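Local coordinates for protein ORF59 (Human herpesvirus 8, PDB 3HSL) that raises the processivity of the viral DNA polymerase as its accessory subunit in lytic DNA replication, probably by keeping the enzyme on its template, at residues Ser52-Val57 / Leu156-Arg161; Thr169-Cys174 / Ile218-Glu223; Lys225-Ser228 / Gly232-Gly235; Ile258-Leu263 / Val300-Val305; Gly273-Ser278 / Glu283-Pro288. All coordinates share one frame; numbering follows the deposited sequence.

Contact 1 (Ser52-Val57 / Leu156-Arg161); sequences SVLSSV and LPFHDR
Leu54 makes this contact with one methyl, CD2, which reaches from strand 49-56 to Leu156, Phe158 and His159 in the irregular connection between strands 143-149 and 169-172. With chi1 at -73° CG is anti to the carbonyl carbon, and CD2 continues trans to CA, so this branch extends farthest from the strand. The apolar part is light: CD2 lies 4.5 Å from Phe158 CE1, and it meets that ring obliquely. The phenyl group bends toward the strand although its CB does not head there, and the carbonyl oxygen of Leu156 sits over one of its faces, offset toward the rim. The remaining approaches pair the same methyl with polar atoms without any bond. CD2 is 3.8 Å from Leu156 O and 4.2 Å from His159 NE2, again at an oblique angle to the imidazole. No hydrogen bond joins 52-57 to 156-161. Polar bonds go to neighbouring strands: Asp160 OD2 forms a salt bridge with Arg66 NH1, and Ser52 OG is hydrogen-bonded to His43 NE2. The backbone of the strand pairs with Val39 and Gln41 on one neighbour and with Leu63 and Leu65 on the other. Pro157 packs on Gln41, and His159 on Arg66 and Leu301, so the loop crosses strands 39-43, 61-67 and 296-302, where strands from the two parts of the chain are neighbours. Such a course is consistent with the interdomain connector of the PCNA-like processivity-factor fold.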
# COMPACT_ATOMS: atom_id res chain seq x y z
N SER A 52 6.40 -0.86 20.91
CA SER A 52 6.99 0.32 20.31
C SER A 52 7.50 0.10 18.92
O SER A 52 7.81 -1.02 18.54
CB SER A 52 8.01 0.97 21.23
OG SER A 52 8.83 0.01 21.85
N VAL A 53 7.57 1.20 18.16
CA VAL A 53 8.04 1.18 16.78
C VAL A 53 9.16 2.17 16.63
O VAL A 53 9.06 3.31 17.11
CB VAL A 53 6.98 1.70 15.81
CG1 VAL A 53 7.41 1.38 14.39
CG2 VAL A 53 5.63 1.09 16.09
N LEU A 54 10.23 1.76 15.97
CA LEU A 54 11.38 2.61 15.71
C LEU A 54 11.68 2.66 14.19
O LEU A 54 11.21 1.83 13.43
CB LEU A 54 12.61 2.13 16.52
CG LEU A 54 12.70 2.34 18.05
CD1 LEU A 54 11.46 1.93 18.89
CD2 LEU A 54 13.98 1.69 18.63
N SER A 55 12.46 3.64 13.75
CA SER A 55 12.85 3.75 12.35
C SER A 55 13.75 4.95 12.21
O SER A 55 13.60 5.92 12.94
CB SER A 55 11.66 3.91 11.41
OG SER A 55 11.03 5.17 11.58
N SER A 56 14.69 4.88 11.28
CA SER A 56 15.60 5.98 11.05
C SER A 56 14.79 7.13 10.45
O SER A 56 13.69 6.93 9.94
CB SER A 56 16.71 5.55 10.10
OG SER A 56 16.11 5.05 8.94
N VAL A 57 15.34 8.34 10.51
CA VAL A 57 14.65 9.51 9.99
C VAL A 57 15.72 10.38 9.36
O VAL A 57 16.52 11.01 10.07
CB VAL A 57 13.90 10.28 11.11
CG1 VAL A 57 13.20 11.46 10.56
CG2 VAL A 57 12.89 9.41 11.75
N LEU A 156 18.03 -1.69 20.32
CA LEU A 156 17.52 -1.82 21.67
C LEU A 156 16.34 -0.92 21.96
O LEU A 156 16.12 0.07 21.28
CB LEU A 156 18.63 -1.61 22.72
CG LEU A 156 19.82 -2.57 22.79
CD1 LEU A 156 20.74 -2.17 23.91
CD2 LEU A 156 19.38 -4.01 22.99
N PRO A 157 15.57 -1.27 22.99
CA PRO A 157 14.49 -0.41 23.39
C PRO A 157 15.22 0.55 24.31
O PRO A 157 15.47 0.25 25.49
CB PRO A 157 13.57 -1.35 24.17
CG PRO A 157 14.18 -2.74 24.05
CD PRO A 157 15.61 -2.50 23.79
N PHE A 158 15.57 1.71 23.77
CA PHE A 158 16.33 2.69 24.56
C PHE A 158 15.61 4.05 24.75
O PHE A 158 16.26 5.12 24.83
CB PHE A 158 17.79 2.83 24.03
CG PHE A 158 17.92 2.81 22.50
CD1 PHE A 158 17.41 3.84 21.71
CD2 PHE A 158 18.58 1.75 21.87
CE1 PHE A 158 17.54 3.80 20.31
CE2 PHE A 158 18.72 1.71 20.47
CZ PHE A 158 18.20 2.73 19.70
N HIS A 159 14.28 3.99 24.83
CA HIS A 159 13.48 5.23 24.98
C HIS A 159 12.83 5.58 26.36
O HIS A 159 13.22 6.58 26.98
CB HIS A 159 12.50 5.33 23.83
CG HIS A 159 13.14 5.56 22.50
ND1 HIS A 159 13.21 6.81 21.91
CD2 HIS A 159 13.74 4.71 21.64
CE1 HIS A 159 13.82 6.71 20.75
NE2 HIS A 159 14.15 5.44 20.56
N ASP A 160 11.85 4.79 26.82
CA ASP A 160 11.19 5.04 28.12
C ASP A 160 12.16 4.81 29.27
O ASP A 160 11.96 3.97 30.15
CB ASP A 160 9.93 4.19 28.31
CG ASP A 160 8.82 4.58 27.37
OD1 ASP A 160 7.66 4.17 27.61
OD2 ASP A 160 9.11 5.31 26.39
N ARG A 161 13.23 5.60 29.23
CA ARG A 161 14.28 5.55 30.23
C ARG A 161 14.84 6.91 30.64
O ARG A 161 14.29 7.96 30.26
CB ARG A 161 15.37 4.56 29.80
CG ARG A 161 15.87 4.66 28.36
CD ARG A 161 17.06 3.73 28.22
NE ARG A 161 16.73 2.40 28.72
CZ ARG A 161 17.59 1.39 28.85
NH1 ARG A 161 18.86 1.54 28.52
NH2 ARG A 161 17.16 0.23 29.33

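Contact 2 (Thr169-Cys174 / Ile218-Glu223)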
# COMPACT_ATOMS: atom_id res chain seq x y z
N THR A 169 19.24 20.71 29.60
CA THR A 169 18.97 21.89 28.81
C THR A 169 17.82 21.53 27.88
O THR A 169 17.97 20.67 27.02
CB THR A 169 20.20 22.29 27.98
OG1 THR A 169 21.27 22.63 28.87
CG2 THR A 169 19.91 23.46 27.09
N ARG A 170 16.68 22.18 28.05
CA ARG A 170 15.54 21.88 27.20
C ARG A 170 14.81 23.16 26.80
O ARG A 170 14.86 24.16 27.51
CB ARG A 170 14.59 20.85 27.85
CG ARG A 170 13.76 21.33 29.02
CD ARG A 170 13.03 20.20 29.73
NE ARG A 170 13.92 19.40 30.56
CZ ARG A 170 14.22 19.67 31.84
NH1 ARG A 170 13.69 20.73 32.46
NH2 ARG A 170 15.04 18.89 32.52
N LEU A 171 14.15 23.09 25.65
CA LEU A 171 13.41 24.21 25.06
C LEU A 171 12.02 23.83 24.53
O LEU A 171 11.87 22.78 23.90
CB LEU A 171 14.22 24.77 23.89
CG LEU A 171 13.62 25.90 23.05
CD1 LEU A 171 13.49 27.20 23.86
CD2 LEU A 171 14.45 26.14 21.81
N LEU A 172 11.03 24.68 24.81
CA LEU A 172 9.65 24.47 24.34
C LEU A 172 9.14 25.73 23.66
O LEU A 172 8.90 26.75 24.31
CB LEU A 172 8.72 24.06 25.47
CG LEU A 172 7.29 23.76 25.01
CD1 LEU A 172 7.23 22.67 23.95
CD2 LEU A 172 6.42 23.38 26.18
N LEU A 173 8.97 25.65 22.34
CA LEU A 173 8.54 26.82 21.57
C LEU A 173 7.06 26.73 21.32
O LEU A 173 6.52 25.63 21.18
CB LEU A 173 9.22 26.85 20.20
CG LEU A 173 10.65 26.35 20.06
CD1 LEU A 173 10.59 24.77 19.93
CD2 LEU A 173 11.33 26.95 18.82
N CYS A 174 6.40 27.89 21.26
CA CYS A 174 4.97 27.93 20.99
C CYS A 174 4.70 27.63 19.51
O CYS A 174 5.62 27.51 18.70
CB CYS A 174 4.38 29.28 21.40
SG CYS A 174 5.10 30.77 20.64
N ILE A 218 16.27 32.80 18.19
CA ILE A 218 15.03 32.73 18.95
C ILE A 218 15.33 32.92 20.44
O ILE A 218 16.20 32.23 20.99
CB ILE A 218 14.32 31.38 18.78
CG1 ILE A 218 13.96 31.13 17.31
CG2 ILE A 218 13.07 31.33 19.67
CD1 ILE A 218 13.35 29.77 17.05
N ASP A 219 14.64 33.84 21.09
CA ASP A 219 14.86 34.02 22.52
C ASP A 219 13.74 33.34 23.30
O ASP A 219 12.66 33.11 22.77
CB ASP A 219 15.07 35.49 22.92
CG ASP A 219 13.89 36.37 22.58
OD1 ASP A 219 13.00 35.94 21.83
OD2 ASP A 219 13.87 37.53 23.07
N PHE A 220 14.01 33.00 24.56
CA PHE A 220 13.01 32.33 25.40
C PHE A 220 13.05 32.80 26.85
O PHE A 220 14.06 33.34 27.31
CB PHE A 220 13.20 30.80 25.33
CG PHE A 220 14.56 30.34 25.76
CD1 PHE A 220 14.85 30.09 27.10
CD2 PHE A 220 15.57 30.14 24.82
CE1 PHE A 220 16.11 29.66 27.50
CE2 PHE A 220 16.81 29.71 25.20
CZ PHE A 220 17.09 29.47 26.55
N LYS A 221 11.96 32.60 27.57
CA LYS A 221 11.92 32.97 28.98
C LYS A 221 12.38 31.72 29.75
O LYS A 221 11.74 30.66 29.66
CB LYS A 221 10.54 33.45 29.44
N PRO A 222 13.49 31.84 30.50
CA PRO A 222 13.98 30.70 31.25
C PRO A 222 13.28 30.56 32.61
O PRO A 222 13.13 31.57 33.31
CB PRO A 222 15.46 31.03 31.44
CG PRO A 222 15.52 32.53 31.46
CD PRO A 222 14.34 33.04 30.68
N GLU A 223 12.86 29.35 32.97
CA GLU A 223 12.21 29.16 34.27
C GLU A 223 13.15 29.10 35.48
O GLU A 223 14.08 28.30 35.51
CB GLU A 223 11.25 27.95 34.27
CG GLU A 223 9.89 28.21 33.62
CD GLU A 223 9.00 29.22 34.40
OE1 GLU A 223 9.47 29.92 35.33
OE2 GLU A 223 7.80 29.29 34.05
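The backbones bearing Leu171 and Leu173 and those bearing Ile218 and Phe220 stay well apart, the nearest CA atoms being Leu173 CA and Phe220 CA at 8.1 Å, and no hydrogen bond crosses between them. In the beta-rich processivity-factor fold this is side-chain packing between two strands, 169-172 and 214-222, with strand 241-243 between them in the strand order. All four touching residues are buried. Leu171 has CG anti to its own amide nitrogen (chi1 177°), and this carries CD1 to the Phe220 side chain. There the methyl rests near the root of the ring, 3.7 Å from Phe220 CD2 and 3.9 Å from Phe220 CB, and it meets the ring plane obliquely. Phe220 itself places CG between its backbone N and carbonyl carbon, chi1 58°, which sets the phenyl group against Leu171. Val207 of strand 206-211 touches both Leu171 and Phe220. Further along, Leu173 and Ile218 form a second apolar pair whose side chains cross at about a right angle. Helix 175-186 covers this end: Leu181 packs on Leu173 and Thr177 on Ile218. Cys174 is the N-cap residue of that helix, and its backbone N is hydrogen-bonded to Asp240 OD2. Ile218 reaches across with its chain extended (chi2 176°), bringing CD1 to 3.9 Å from Leu173 CD2.

Contact 3 (Lys225-Ser228 / Gly232-Gly235)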
# COMPACT_ATOMS: atom_id res chain seq x y z
N LYS A 225 12.23 28.47 38.87
CA LYS A 225 11.86 27.25 39.58
C LYS A 225 12.45 26.00 38.91
O LYS A 225 12.31 25.82 37.69
CB LYS A 225 10.33 27.13 39.68
N PRO A 226 13.11 25.14 39.71
CA PRO A 226 13.70 23.89 39.21
C PRO A 226 12.58 22.95 38.76
O PRO A 226 11.75 22.54 39.57
CB PRO A 226 14.44 23.33 40.43
CG PRO A 226 14.62 24.52 41.35
CD PRO A 226 13.38 25.32 41.15
N VAL A 227 12.57 22.61 37.47
CA VAL A 227 11.54 21.72 36.92
C VAL A 227 12.07 20.37 36.41
O VAL A 227 13.28 20.17 36.28
CB VAL A 227 10.72 22.43 35.80
CG1 VAL A 227 10.02 23.68 36.36
CG2 VAL A 227 11.61 22.80 34.61
N SER A 228 11.16 19.44 36.12
CA SER A 228 11.55 18.12 35.63
C SER A 228 10.65 17.73 34.48
O SER A 228 9.42 17.86 34.56
CB SER A 228 11.49 17.07 36.75
OG SER A 228 10.17 16.94 37.23
N GLY A 232 5.39 22.21 34.07
CA GLY A 232 5.88 23.49 34.58
C GLY A 232 6.63 24.31 33.53
O GLY A 232 7.60 25.00 33.84
N LEU A 233 6.16 24.20 32.28
CA LEU A 233 6.68 24.90 31.10
C LEU A 233 5.56 24.91 30.05
O LEU A 233 5.84 24.92 28.85
CB LEU A 233 7.91 24.20 30.51
CG LEU A 233 9.31 24.02 31.11
CD1 LEU A 233 10.16 23.15 30.20
CD2 LEU A 233 10.03 25.32 31.33
N LYS A 234 4.29 24.89 30.50
CA LYS A 234 3.14 24.84 29.58
C LYS A 234 1.94 25.69 30.02
O LYS A 234 1.01 25.16 30.64
CB LYS A 234 2.63 23.41 29.47
CG LYS A 234 3.66 22.35 29.18
CD LYS A 234 2.93 21.03 29.27
CE LYS A 234 3.85 19.85 29.19
NZ LYS A 234 3.05 18.60 29.33
N GLY A 235 1.93 27.00 29.74
CA GLY A 235 3.02 27.67 29.05
C GLY A 235 2.86 28.05 27.58
O GLY A 235 2.51 29.20 27.28
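Val227 faces Gly232 and Leu233 across a loop that doubles back on itself, and its side chain makes every direct touch between the two segments. The backbones are nearest at Val227 CA and Gly232 CA, 6.4 Å apart. From Val227 CA the bond to CB is aimed at segment 232-235, and CB then divides the contact between its two methyls. CG1, anti to the carbonyl carbon at chi1 -60°, goes to the main chain: it lies 3.7 Å from Gly232 O, a van der Waals approach of a methyl to a carbonyl oxygen. CG2, set between the backbone N and the carbonyl carbon, turns to the apolar neighbour and comes within 4.4 Å of Leu233 CG, a loose contact. The same methyl also packs on Arg170 of strand 169-172. Gly232, whose O is the atom met by CG1, adopts a positive phi of 87°, a conformation glycine takes readily. No hydrogen bond links the segments. Leu233 is the buried member; it also packs on Val241 and Val243, while Val227 touches Val243. Lys234 has a weak, long ion pair with Asp231. The arrangement is that of an irregular connection between strands 214-222 and 241-243, which folds down over strands 169-172 and 241-243 by two apolar side chains and lies toward one end of the molecule.

Contact 4 (Ile258-Leu263 / Val300-Val305)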
# COMPACT_ATOMS: atom_id res chain seq x y z
N ILE A 258 14.06 18.56 10.15
CA ILE A 258 12.78 18.88 9.52
C ILE A 258 11.76 17.77 9.88
O ILE A 258 10.75 18.02 10.52
CB ILE A 258 12.89 18.92 7.97
CG1 ILE A 258 14.03 19.84 7.46
CG2 ILE A 258 11.54 19.29 7.33
CD1 ILE A 258 13.81 21.34 7.60
N ALA A 259 12.05 16.55 9.46
CA ALA A 259 11.19 15.41 9.72
C ALA A 259 10.90 15.26 11.22
O ALA A 259 9.77 15.02 11.63
CB ALA A 259 11.83 14.16 9.19
N ALA A 260 11.94 15.41 12.04
CA ALA A 260 11.76 15.28 13.47
C ALA A 260 10.68 16.27 13.92
O ALA A 260 9.69 15.85 14.52
CB ALA A 260 13.05 15.51 14.20
N LEU A 261 10.87 17.55 13.61
CA LEU A 261 9.90 18.59 13.99
C LEU A 261 8.52 18.42 13.36
O LEU A 261 7.53 18.89 13.91
CB LEU A 261 10.43 19.97 13.62
CG LEU A 261 11.66 20.53 14.33
CD1 LEU A 261 12.02 21.83 13.65
CD2 LEU A 261 11.46 20.71 15.85
N ARG A 262 8.46 17.76 12.22
CA ARG A 262 7.21 17.55 11.53
C ARG A 262 6.48 16.33 12.08
O ARG A 262 5.26 16.33 12.18
CB ARG A 262 7.49 17.55 10.03
CG ARG A 262 6.29 17.42 9.10
CD ARG A 262 6.50 18.38 7.87
NE ARG A 262 7.68 18.13 7.03
CZ ARG A 262 7.63 17.65 5.78
NH1 ARG A 262 6.46 17.37 5.18
NH2 ARG A 262 8.77 17.47 5.11
N LEU A 263 7.24 15.29 12.44
CA LEU A 263 6.72 14.04 13.00
C LEU A 263 6.20 14.18 14.43
O LEU A 263 5.23 13.52 14.82
CB LEU A 263 7.79 12.92 12.93
CG LEU A 263 8.12 12.33 11.54
CD1 LEU A 263 9.50 11.61 11.43
CD2 LEU A 263 6.98 11.44 10.98
N VAL A 300 12.37 11.79 18.60
CA VAL A 300 13.36 11.45 17.58
C VAL A 300 14.71 11.88 18.12
O VAL A 300 14.90 13.03 18.47
CB VAL A 300 13.11 12.19 16.25
CG1 VAL A 300 14.14 11.80 15.24
CG2 VAL A 300 11.69 11.93 15.69
N LEU A 301 15.65 10.96 18.19
CA LEU A 301 16.99 11.26 18.66
C LEU A 301 17.81 11.72 17.47
O LEU A 301 17.94 10.98 16.48
CB LEU A 301 17.63 10.00 19.24
CG LEU A 301 16.84 9.37 20.38
CD1 LEU A 301 17.52 8.14 20.91
CD2 LEU A 301 16.63 10.37 21.49
N LEU A 302 18.36 12.93 17.54
CA LEU A 302 19.18 13.47 16.46
C LEU A 302 20.62 13.20 16.77
O LEU A 302 21.14 13.66 17.80
CB LEU A 302 18.96 14.97 16.26
CG LEU A 302 17.56 15.43 15.88
CD1 LEU A 302 17.61 16.93 15.74
CD2 LEU A 302 17.07 14.80 14.58
N LEU A 303 21.27 12.45 15.90
CA LEU A 303 22.66 12.12 16.10
C LEU A 303 23.59 13.23 15.68
O LEU A 303 23.37 13.93 14.68
CB LEU A 303 23.00 10.82 15.38
CG LEU A 303 22.28 9.60 15.97
CD1 LEU A 303 22.34 8.39 15.05
CD2 LEU A 303 22.85 9.29 17.33
N GLU A 304 24.64 13.38 16.48
CA GLU A 304 25.67 14.38 16.30
C GLU A 304 26.33 14.00 14.97
O GLU A 304 26.58 12.82 14.73
CB GLU A 304 26.64 14.26 17.47
CG GLU A 304 27.32 15.55 17.97
CD GLU A 304 28.25 16.23 16.99
OE1 GLU A 304 28.73 15.57 16.04
OE2 GLU A 304 28.49 17.45 17.18
N VAL A 305 26.61 14.98 14.12
CA VAL A 305 27.23 14.73 12.82
C VAL A 305 28.66 15.28 12.77
O VAL A 305 28.90 16.47 12.98
CB VAL A 305 26.40 15.33 11.64
CG1 VAL A 305 27.10 15.09 10.31
CG2 VAL A 305 25.02 14.73 11.61
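Val300 stands with CG1 anti to its backbone N (chi1 -179°) and CG2 anti to its carbonyl carbon, a setting that spreads both methyls beside Ala260 of the helix. Leu302, two residues on, has CG anti to the carbonyl carbon (chi1 -62°); its CD1 runs on trans to CA, so CD2 is the branch that bends back to the same alanine. The methyl of Ala260 is therefore met by two neighbours on one face of the strand. Its CB lies 3.9 Å from Val300 CB and 4.0 Å from Val300 CG1, close against the branch point of the valine. Val300 CG2 reaches the backbone of the helix, 4.0 Å from Ala260 CA. Leu302 CD2 touches from another direction, 4.1 Å from Ala260 CB. This is helix-on-sheet packing, in which helix 254-263 lies against strand 296-302 and a small residue lets the backbones come near: Ala260 CA and Val300 CA are 5.8 Å apart. In the PCNA-like fold of processivity factors helices back the sheets on the side that faces DNA, and helix 254-263 is consistent with such a position. On the exposed side of this helix the like charges of Arg262 and Arg186 of helix 175-186 lie close together and could add to a basic surface. Strand 282-288 adds Val284 to the buried side, touching both Ala260 and Leu302. Within the helix, Leu263 N donates to Ala259 O at 2.7 Å.

Contact 5 (Gly273-Ser278 / Glu283-Pro288)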
# COMPACT_ATOMS: atom_id res chain seq x y z
N GLY A 273 9.40 19.57 21.20
CA GLY A 273 10.20 20.09 22.29
C GLY A 273 11.61 19.61 22.01
O GLY A 273 11.80 18.46 21.58
N LEU A 274 12.60 20.47 22.25
CA LEU A 274 13.99 20.09 22.03
C LEU A 274 14.68 19.87 23.36
O LEU A 274 14.50 20.65 24.28
CB LEU A 274 14.75 21.18 21.29
CG LEU A 274 14.18 21.71 19.98
CD1 LEU A 274 15.20 22.67 19.35
CD2 LEU A 274 13.88 20.59 19.02
N ILE A 275 15.47 18.80 23.46
CA ILE A 275 16.19 18.49 24.69
C ILE A 275 17.63 18.16 24.31
O ILE A 275 17.88 17.39 23.39
CB ILE A 275 15.61 17.24 25.40
CG1 ILE A 275 14.08 17.17 25.25
CG2 ILE A 275 16.08 17.17 26.83
CD1 ILE A 275 13.44 15.89 25.78
N TRP A 276 18.59 18.75 25.04
CA TRP A 276 20.01 18.52 24.82
C TRP A 276 20.53 17.58 25.88
O TRP A 276 20.75 17.99 27.02
CB TRP A 276 20.82 19.82 24.85
CG TRP A 276 20.78 20.62 23.61
CD1 TRP A 276 21.73 20.64 22.62
CD2 TRP A 276 19.76 21.53 23.21
NE1 TRP A 276 21.35 21.51 21.62
CE2 TRP A 276 20.15 22.07 21.96
CE3 TRP A 276 18.55 21.96 23.78
CZ2 TRP A 276 19.37 23.00 21.28
CZ3 TRP A 276 17.77 22.88 23.11
CH2 TRP A 276 18.19 23.39 21.86
N HIS A 277 20.73 16.33 25.49
CA HIS A 277 21.24 15.35 26.43
C HIS A 277 22.74 15.45 26.64
O HIS A 277 23.50 15.81 25.73
CB HIS A 277 20.84 13.95 26.01
CG HIS A 277 19.37 13.73 26.02
ND1 HIS A 277 18.68 13.39 27.16
CD2 HIS A 277 18.45 13.81 25.03
CE1 HIS A 277 17.39 13.27 26.88
NE2 HIS A 277 17.23 13.52 25.59
N SER A 278 23.14 15.14 27.87
CA SER A 278 24.53 15.15 28.27
C SER A 278 25.38 14.33 27.29
O SER A 278 26.55 14.65 27.05
CB SER A 278 24.65 14.58 29.69
OG SER A 278 26.00 14.47 30.10
N GLU A 283 17.35 15.66 21.34
CA GLU A 283 16.10 14.94 21.19
C GLU A 283 14.93 15.86 20.87
O GLU A 283 14.71 16.87 21.54
CB GLU A 283 15.80 14.13 22.45
CG GLU A 283 14.53 13.27 22.39
CD GLU A 283 14.29 12.39 23.64
OE1 GLU A 283 14.83 12.67 24.74
OE2 GLU A 283 13.54 11.39 23.52
N VAL A 284 14.18 15.51 19.84
CA VAL A 284 13.00 16.26 19.46
C VAL A 284 11.88 15.43 20.07
O VAL A 284 11.69 14.29 19.67
CB VAL A 284 12.84 16.32 17.94
CG1 VAL A 284 11.48 16.87 17.57
CG2 VAL A 284 13.97 17.15 17.34
N GLU A 285 11.16 15.99 21.04
CA GLU A 285 10.10 15.23 21.70
C GLU A 285 8.71 15.82 21.58
O GLU A 285 8.51 17.03 21.73
CB GLU A 285 10.41 15.02 23.19
CG GLU A 285 9.33 14.22 23.89
CD GLU A 285 9.66 13.89 25.32
OE1 GLU A 285 9.08 12.91 25.85
OE2 GLU A 285 10.49 14.58 25.94
N GLY A 286 7.76 14.94 21.30
CA GLY A 286 6.38 15.32 21.19
C GLY A 286 5.96 15.59 22.62
O GLY A 286 5.95 14.68 23.46
N VAL A 287 5.61 16.84 22.90
CA VAL A 287 5.18 17.23 24.23
C VAL A 287 3.67 17.18 24.15
O VAL A 287 3.09 17.83 23.28
CB VAL A 287 5.72 18.64 24.60
CG1 VAL A 287 5.18 19.12 25.92
CG2 VAL A 287 7.23 18.62 24.66
N PRO A 288 3.02 16.39 25.04
CA PRO A 288 1.55 16.24 25.04
C PRO A 288 0.80 17.57 25.11
O PRO A 288 1.09 18.40 25.98
CB PRO A 288 1.27 15.38 26.28
CG PRO A 288 2.51 15.35 27.05
CD PRO A 288 3.65 15.58 26.09
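His277 and Glu283 join by their side chains beside the paired backbones of a beta hairpin, strands 270-276 and 282-288. Glu283 has CG anti to its backbone N (chi1 -177°) and an extended chain, which carries OE1 to the edge of the imidazole, near its plane. His277 NE2 donates to Glu283 OE1 at 2.7 Å, on the anti side of the carboxylate, bent to 149°; ring and carboxylate planes are turned 45° apart. The other oxygen, OE2, is hydrogen-bonded to Ser299 OG. Ile275 lies alongside Glu283, its CD1 3.7 Å from Glu283 OE1, while Glu285 crosses it obliquely and gives its OE2 to Trp230 NE1. On the other face the side chains of Leu274 and Val284 lie side by side, Leu274 CD2 3.8 Å from Val284 CG2. Val287 CG2 packs over the CA of Gly273, which has no side chain. Antiparallel main-chain bonds set the register: Glu285 N to Gly273 O at 2.6 Å, and Ile275 and Glu283 reciprocally; Gly273 N to Glu285 O is weak. With both carboxylate oxygens of Glu283 engaged, its rotation is fixed, and its negative charge would probably favour a protonated His277.

Contacts 4 and 5 lie next to each other, with centres about 10 Å apart: strands 282-288 and 296-302 pair through Val300 N and Val284 O, and contact 5 is nested in the loop that contact 4 closes. Strand 270-276 pairs on its other edge with strand 169-172 of contact 2, through Leu171 N and Leu274 O at 2.8 Å. Contact 3 packs against contact 2, with centres about 11 Å apart, and reaches contact 5 where Lys234 CE packs on Val287 CG1. Contact 1, about 26 Å from the centres of contacts 2 and 3, meets contact 4 through Val57 and His159. None of the contacts includes a bound ligand.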